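Local atomic coordinates of sugar-phosphate aldolase (Thermotoga maritima, PDB entry 1PVT), a protein that belongs to the class II aldolase and adducin N-terminal domain family, with an AraD-like fold of helices packed around a central mixed beta sheet. Residues A[60-65]-A[98-103]; A[148-153]-A[214-219]. All coordinates share one frame; numbering follows the deposited sequence.

Contact 1 (A[60-65]-A[98-103]); sequences LLITAT and KPTSEF
Ile-62, next to last in strand 58-63, pushes its side chain into the bend made by Pro-99, Thr-100 and Phe-103. From its CB two branches part. CG2 meets the proline ring, lying 3.6 Å from CB of Pro-99. The other branch stands anti to the backbone N (chi1 -173°) and, extended at chi2 as well, crosses the Thr-100 side chain at about a right angle: CG1 is 3.7 Å from CG2 of Thr-100, and CD1 touches both that methyl, at 3.3 Å, and the start of helix 103-115, 3.8 Å from CA of Phe-103. A branched, wholly apolar residue suits this buried place, because it can serve proline and threonine at once.

Just beyond, the backbones join. Thr-100 N donates to Thr-63 O at 3.1 Å, on a carbonyl lone pair although the N-H is bent (135°), and Thr-65 N donates to Lys-98 O at 2.8 Å. These two bonds flank Ala-64 and Pro-99, whose CA atoms are 3.8 Å apart; Ala-64 turns its small methyl away, which suits its buried place beside Cys-80, and proline has no N-H to be satisfied.

Thr-100 also divides its labour: its methyl faces the strand, while OG1 accepts from Glu-102 N at 3.1 Å and also bonds a water, which reaches Thr-65 OG1 and Ser-101 OG weakly. Thr-63 OG1 is held elsewhere, by Asn-29 and Ile-30. The whole is a single beta bridge just past the end of strand 58-63, followed by an ST turn and a type I turn that lead into helix 103-115, with Glu-102 at its N-cap.

Contact 2 (A[148-153]-A[214-219]); sequences MKIHPE and EKAAEI
This is a surface packing contact, apolar in character, in which the loop leading into helix 152-157 lies against the side of the long helix 203-224. Ile-150 and His-151 supply one side, Ala-216 and Ile-219 most of the other. The two isoleucines pass in opposite directions, their CG2 methyls tightly packed. Both place CG1 beside the backbone N (chi1 near -60°), which turns CG2 anti to it and lets methyl meet methyl. The CD1 branch of Ile-150 reaches on to the backbone of Ala-216.

His-151 brings its ring to the same side of the helix. Ile-219 CD1 sits over the ring centre, 4.3 Å from the centroid and only 7° off the ring normal, a CH-pi contact; the opposite face has Glu-153 CB offset toward the rim. NE2 approaches Ala-216 CB at 3.8 Å, where the small methyl lets the ring come close to the helix. Lys-215 suits the exposed border: its CB touches the ring obliquely and its long chain carries the amine onward. Ala-216 also touches Val-154 of helix 152-157, and Ile-150 touches Leu-220. Ala-217 packs on Asn-130 and Leu-131 of helix 129-134, and Glu-214 is hydrogen-bonded to Asn-130, so helix 203-224 touches both shorter helices.

In the fold
Contact 1 is mostly buried and contact 2 lies at the surface, on opposite sides of the chain's centre, with centres about 30 Å apart and nearest atoms about 16 Å apart. They share no helix or strand: 60-65 with 98-103 ties the end of a sheet strand to the approach of helix 103-115, whereas 148-153 with 214-219 seats a loop on helix 203-224. The chemistry follows. Beside the sheet, backbone hydrogen bonds do much of the joining and one isoleucine fills in beside them; against the helix, whose backbone groups already bond along its own axis, the joining is done mainly by side chains, methyls and a histidine ring packed on the helix surface.

Contact 1 (A[60-65]-A[98-103])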
loop_
_atom_site.group_PDB
_atom_site.type_symbol
_atom_site.label_atom_id
_atom_site.label_comp_id
_atom_site.label_asym_id
_atom_site.label_seq_id
_atom_site.Cartn_x
_atom_site.Cartn_y
_atom_site.Cartn_z
ATOM N N LEU A 60 7.930 -9.468 -7.471
ATOM C CA LEU A 60 7.019 -8.926 -6.488
ATOM C C LEU A 60 5.653 -9.604 -6.504
ATOM O O LEU A 60 5.121 -9.992 -7.559
ATOM C CB LEU A 60 6.861 -7.405 -6.654
ATOM C CG LEU A 60 5.692 -6.884 -7.498
ATOM C CD1 LEU A 60 5.323 -5.464 -7.079
ATOM C CD2 LEU A 60 6.058 -6.952 -8.968
ATOM N N LEU A 61 5.117 -9.756 -5.295
ATOM C CA LEU A 61 3.817 -10.352 -5.054
ATOM C C LEU A 61 2.849 -9.194 -4.928
ATOM O O LEU A 61 3.084 -8.262 -4.161
ATOM C CB LEU A 61 3.846 -11.152 -3.746
ATOM C CG LEU A 61 4.475 -12.551 -3.763
ATOM C CD1 LEU A 61 4.871 -12.974 -2.353
ATOM C CD2 LEU A 61 3.485 -13.532 -4.395
ATOM N N ILE A 62 1.772 -9.237 -5.694
ATOM C CA ILE A 62 0.792 -8.173 -5.626
ATOM C C ILE A 62 -0.585 -8.761 -5.854
ATOM O O ILE A 62 -0.754 -9.714 -6.607
ATOM C CB ILE A 62 1.073 -7.084 -6.683
ATOM C CG1 ILE A 62 0.129 -5.896 -6.481
ATOM C CG2 ILE A 62 0.871 -7.652 -8.072
ATOM C CD1 ILE A 62 0.425 -4.716 -7.384
ATOM N N THR A 63 -1.572 -8.198 -5.175
ATOM C CA THR A 63 -2.932 -8.673 -5.315
ATOM C C THR A 63 -3.305 -8.527 -6.782
ATOM O O THR A 63 -2.821 -7.627 -7.466
ATOM C CB THR A 63 -3.905 -7.865 -4.404
ATOM O OG1 THR A 63 -3.590 -6.468 -4.461
ATOM C CG2 THR A 63 -3.786 -8.319 -2.970
ATOM N N ALA A 64 -4.140 -9.440 -7.265
ATOM C CA ALA A 64 -4.596 -9.435 -8.650
ATOM C C ALA A 64 -5.724 -8.443 -8.838
ATOM O O ALA A 64 -6.184 -7.821 -7.892
ATOM C CB ALA A 64 -5.065 -10.821 -9.060
ATOM N N THR A 65 -6.185 -8.314 -10.070
ATOM C CA THR A 65 -7.245 -7.374 -10.375
ATOM C C THR A 65 -8.602 -7.920 -9.956
ATOM O O THR A 65 -8.897 -9.097 -10.155
ATOM C CB THR A 65 -7.226 -7.025 -11.884
ATOM O OG1 THR A 65 -8.337 -6.178 -12.204
ATOM C CG2 THR A 65 -7.263 -8.301 -12.719
ATOM N N LYS A 98 -4.565 -10.900 -14.072
ATOM C CA LYS A 98 -3.503 -9.917 -14.196
ATOM C C LYS A 98 -3.478 -9.190 -12.870
ATOM O O LYS A 98 -4.482 -9.152 -12.163
ATOM C CB LYS A 98 -3.812 -8.931 -15.319
ATOM C CG LYS A 98 -3.782 -9.564 -16.683
ATOM C CD LYS A 98 -4.237 -8.600 -17.753
ATOM C CE LYS A 98 -3.925 -9.140 -19.143
ATOM N NZ LYS A 98 -2.451 -9.291 -19.366
ATOM N N PRO A 99 -2.333 -8.604 -12.502
ATOM C CA PRO A 99 -2.312 -7.900 -11.221
ATOM C C PRO A 99 -3.375 -6.797 -11.191
ATOM O O PRO A 99 -4.140 -6.603 -12.146
ATOM C CB PRO A 99 -0.895 -7.329 -11.158
ATOM C CG PRO A 99 -0.107 -8.252 -12.019
ATOM C CD PRO A 99 -1.027 -8.517 -13.173
ATOM N N THR A 100 -3.413 -6.079 -10.077
ATOM C CA THR A 100 -4.355 -4.991 -9.901
ATOM C C THR A 100 -4.062 -3.850 -10.863
ATOM O O THR A 100 -2.935 -3.671 -11.312
ATOM C CB THR A 100 -4.284 -4.439 -8.471
ATOM O OG1 THR A 100 -4.859 -3.129 -8.442
ATOM C CG2 THR A 100 -2.846 -4.361 -8.001
ATOM N N SER A 101 -5.087 -3.073 -11.168
ATOM C CA SER A 101 -4.936 -1.932 -12.049
ATOM C C SER A 101 -3.823 -1.004 -11.540
ATOM O O SER A 101 -3.078 -0.436 -12.338
ATOM C CB SER A 101 -6.249 -1.142 -12.118
ATOM O OG SER A 101 -7.362 -1.985 -12.367
ATOM N N GLU A 102 -3.707 -0.841 -10.222
ATOM C CA GLU A 102 -2.686 0.056 -9.677
ATOM C C GLU A 102 -1.294 -0.552 -9.594
ATOM O O GLU A 102 -0.394 -0.029 -8.931
ATOM C CB GLU A 102 -3.114 0.612 -8.309
ATOM C CG GLU A 102 -3.451 -0.404 -7.245
ATOM C CD GLU A 102 -4.015 0.259 -6.002
ATOM O OE1 GLU A 102 -4.995 1.022 -6.136
ATOM O OE2 GLU A 102 -3.489 0.023 -4.896
ATOM N N PHE A 103 -1.132 -1.664 -10.295
ATOM C CA PHE A 103 0.137 -2.369 -10.366
ATOM C C PHE A 103 1.251 -1.394 -10.771
ATOM O O PHE A 103 2.297 -1.322 -10.117
ATOM C CB PHE A 103 -0.027 -3.531 -11.362
ATOM C CG PHE A 103 1.225 -3.920 -12.092
ATOM C CD1 PHE A 103 2.454 -4.017 -11.432
ATOM C CD2 PHE A 103 1.170 -4.211 -13.456
ATOM C CE1 PHE A 103 3.622 -4.397 -12.127
ATOM C CE2 PHE A 103 2.322 -4.591 -14.161
ATOM C CZ PHE A 103 3.551 -4.682 -13.495
HETATM O O HOH W 1 -7.830 -4.010 -9.576
#

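Contact 2 (A[148-153]-A[214-219])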
loop_
_atom_site.group_PDB
_atom_site.type_symbol
_atom_site.label_atom_id
_atom_site.label_comp_id
_atom_site.label_asym_id
_atom_site.label_seq_id
_atom_site.Cartn_x
_atom_site.Cartn_y
_atom_site.Cartn_z
HETATM N N MSE A 148 -1.232 14.029 14.104
HETATM C CA MSE A 148 0.043 13.341 14.133
HETATM C C MSE A 148 0.671 13.215 15.506
HETATM O O MSE A 148 1.773 12.689 15.636
HETATM C CB MSE A 148 1.024 14.016 13.176
HETATM C CG MSE A 148 0.712 13.759 11.714
HETATM SE SE MSE A 148 0.490 11.859 11.380
HETATM C CE MSE A 148 -1.439 11.774 11.446
ATOM N N LYS A 149 -0.017 13.693 16.533
ATOM C CA LYS A 149 0.523 13.584 17.877
ATOM C C LYS A 149 -0.600 13.404 18.876
ATOM O O LYS A 149 -0.515 13.869 20.012
ATOM C CB LYS A 149 1.358 14.821 18.230
ATOM C CG LYS A 149 2.404 14.560 19.330
ATOM C CD LYS A 149 3.535 15.612 19.351
ATOM C CE LYS A 149 4.688 15.190 20.275
ATOM N NZ LYS A 149 5.835 16.144 20.278
ATOM N N ILE A 150 -1.654 12.720 18.445
ATOM C CA ILE A 150 -2.796 12.470 19.309
ATOM C C ILE A 150 -2.429 11.439 20.354
ATOM O O ILE A 150 -3.029 11.380 21.427
ATOM C CB ILE A 150 -3.986 11.960 18.522
ATOM C CG1 ILE A 150 -4.398 13.009 17.496
ATOM C CG2 ILE A 150 -5.139 11.679 19.463
ATOM C CD1 ILE A 150 -5.541 12.577 16.617
ATOM N N HIS A 151 -1.451 10.608 20.024
ATOM C CA HIS A 151 -0.960 9.607 20.951
ATOM C C HIS A 151 0.379 9.134 20.446
ATOM O O HIS A 151 0.581 8.951 19.244
ATOM C CB HIS A 151 -1.926 8.424 21.097
ATOM C CG HIS A 151 -2.227 7.714 19.816
ATOM N ND1 HIS A 151 -2.581 6.382 19.775
ATOM C CD2 HIS A 151 -2.259 8.151 18.537
ATOM C CE1 HIS A 151 -2.816 6.029 18.524
ATOM N NE2 HIS A 151 -2.628 7.085 17.753
ATOM N N PRO A 152 1.326 8.953 21.366
ATOM C CA PRO A 152 2.679 8.502 21.043
ATOM C C PRO A 152 2.708 7.547 19.856
ATOM O O PRO A 152 3.389 7.798 18.872
ATOM C CB PRO A 152 3.133 7.858 22.343
ATOM C CG PRO A 152 2.517 8.779 23.366
ATOM C CD PRO A 152 1.114 8.991 22.825
ATOM N N GLU A 153 1.952 6.464 19.954
ATOM C CA GLU A 153 1.880 5.469 18.893
ATOM C C GLU A 153 2.184 5.969 17.478
ATOM O O GLU A 153 2.854 5.281 16.713
ATOM C CB GLU A 153 0.497 4.809 18.908
ATOM C CG GLU A 153 0.378 3.612 19.849
ATOM C CD GLU A 153 0.551 2.283 19.122
ATOM O OE1 GLU A 153 -0.421 1.833 18.465
ATOM O OE2 GLU A 153 1.660 1.696 19.197
ATOM N N GLU A 214 -5.328 5.038 11.315
ATOM C CA GLU A 214 -6.775 5.005 11.476
ATOM C C GLU A 214 -7.175 5.401 12.889
ATOM O O GLU A 214 -8.035 6.259 13.094
ATOM C CB GLU A 214 -7.305 3.600 11.215
ATOM C CG GLU A 214 -8.357 3.497 10.128
ATOM C CD GLU A 214 -9.416 4.570 10.216
ATOM O OE1 GLU A 214 -9.101 5.742 9.915
ATOM O OE2 GLU A 214 -10.564 4.241 10.580
ATOM N N LYS A 215 -6.548 4.755 13.864
ATOM C CA LYS A 215 -6.860 5.019 15.252
ATOM C C LYS A 215 -6.726 6.493 15.542
ATOM O O LYS A 215 -7.618 7.088 16.137
ATOM C CB LYS A 215 -5.946 4.209 16.165
ATOM C CG LYS A 215 -6.566 3.945 17.509
ATOM C CD LYS A 215 -5.994 2.688 18.145
ATOM C CE LYS A 215 -6.739 2.295 19.437
ATOM N NZ LYS A 215 -6.364 0.919 19.931
ATOM N N ALA A 216 -5.629 7.095 15.101
ATOM C CA ALA A 216 -5.416 8.516 15.339
ATOM C C ALA A 216 -6.500 9.328 14.678
ATOM O O ALA A 216 -6.995 10.287 15.247
ATOM C CB ALA A 216 -4.084 8.938 14.811
ATOM N N ALA A 217 -6.868 8.946 13.466
ATOM C CA ALA A 217 -7.902 9.672 12.757
ATOM C C ALA A 217 -9.177 9.550 13.548
ATOM O O ALA A 217 -9.875 10.532 13.784
ATOM C CB ALA A 217 -8.100 9.089 11.385
ATOM N N GLU A 218 -9.471 8.329 13.972
ATOM C CA GLU A 218 -10.682 8.065 14.721
ATOM C C GLU A 218 -10.749 8.846 16.022
ATOM O O GLU A 218 -11.806 9.373 16.383
ATOM C CB GLU A 218 -10.806 6.578 15.003
ATOM C CG GLU A 218 -12.160 6.210 15.541
ATOM C CD GLU A 218 -12.464 4.750 15.346
ATOM O OE1 GLU A 218 -11.578 4.031 14.816
ATOM O OE2 GLU A 218 -13.585 4.326 15.715
ATOM N N ILE A 219 -9.626 8.921 16.728
ATOM C CA ILE A 219 -9.570 9.667 17.979
ATOM C C ILE A 219 -9.783 11.154 17.697
ATOM O O ILE A 219 -10.517 11.832 18.407
ATOM C CB ILE A 219 -8.206 9.492 18.674
ATOM C CG1 ILE A 219 -7.986 8.028 19.038
ATOM C CG2 ILE A 219 -8.154 10.325 19.938
ATOM C CD1 ILE A 219 -6.641 7.755 19.684
#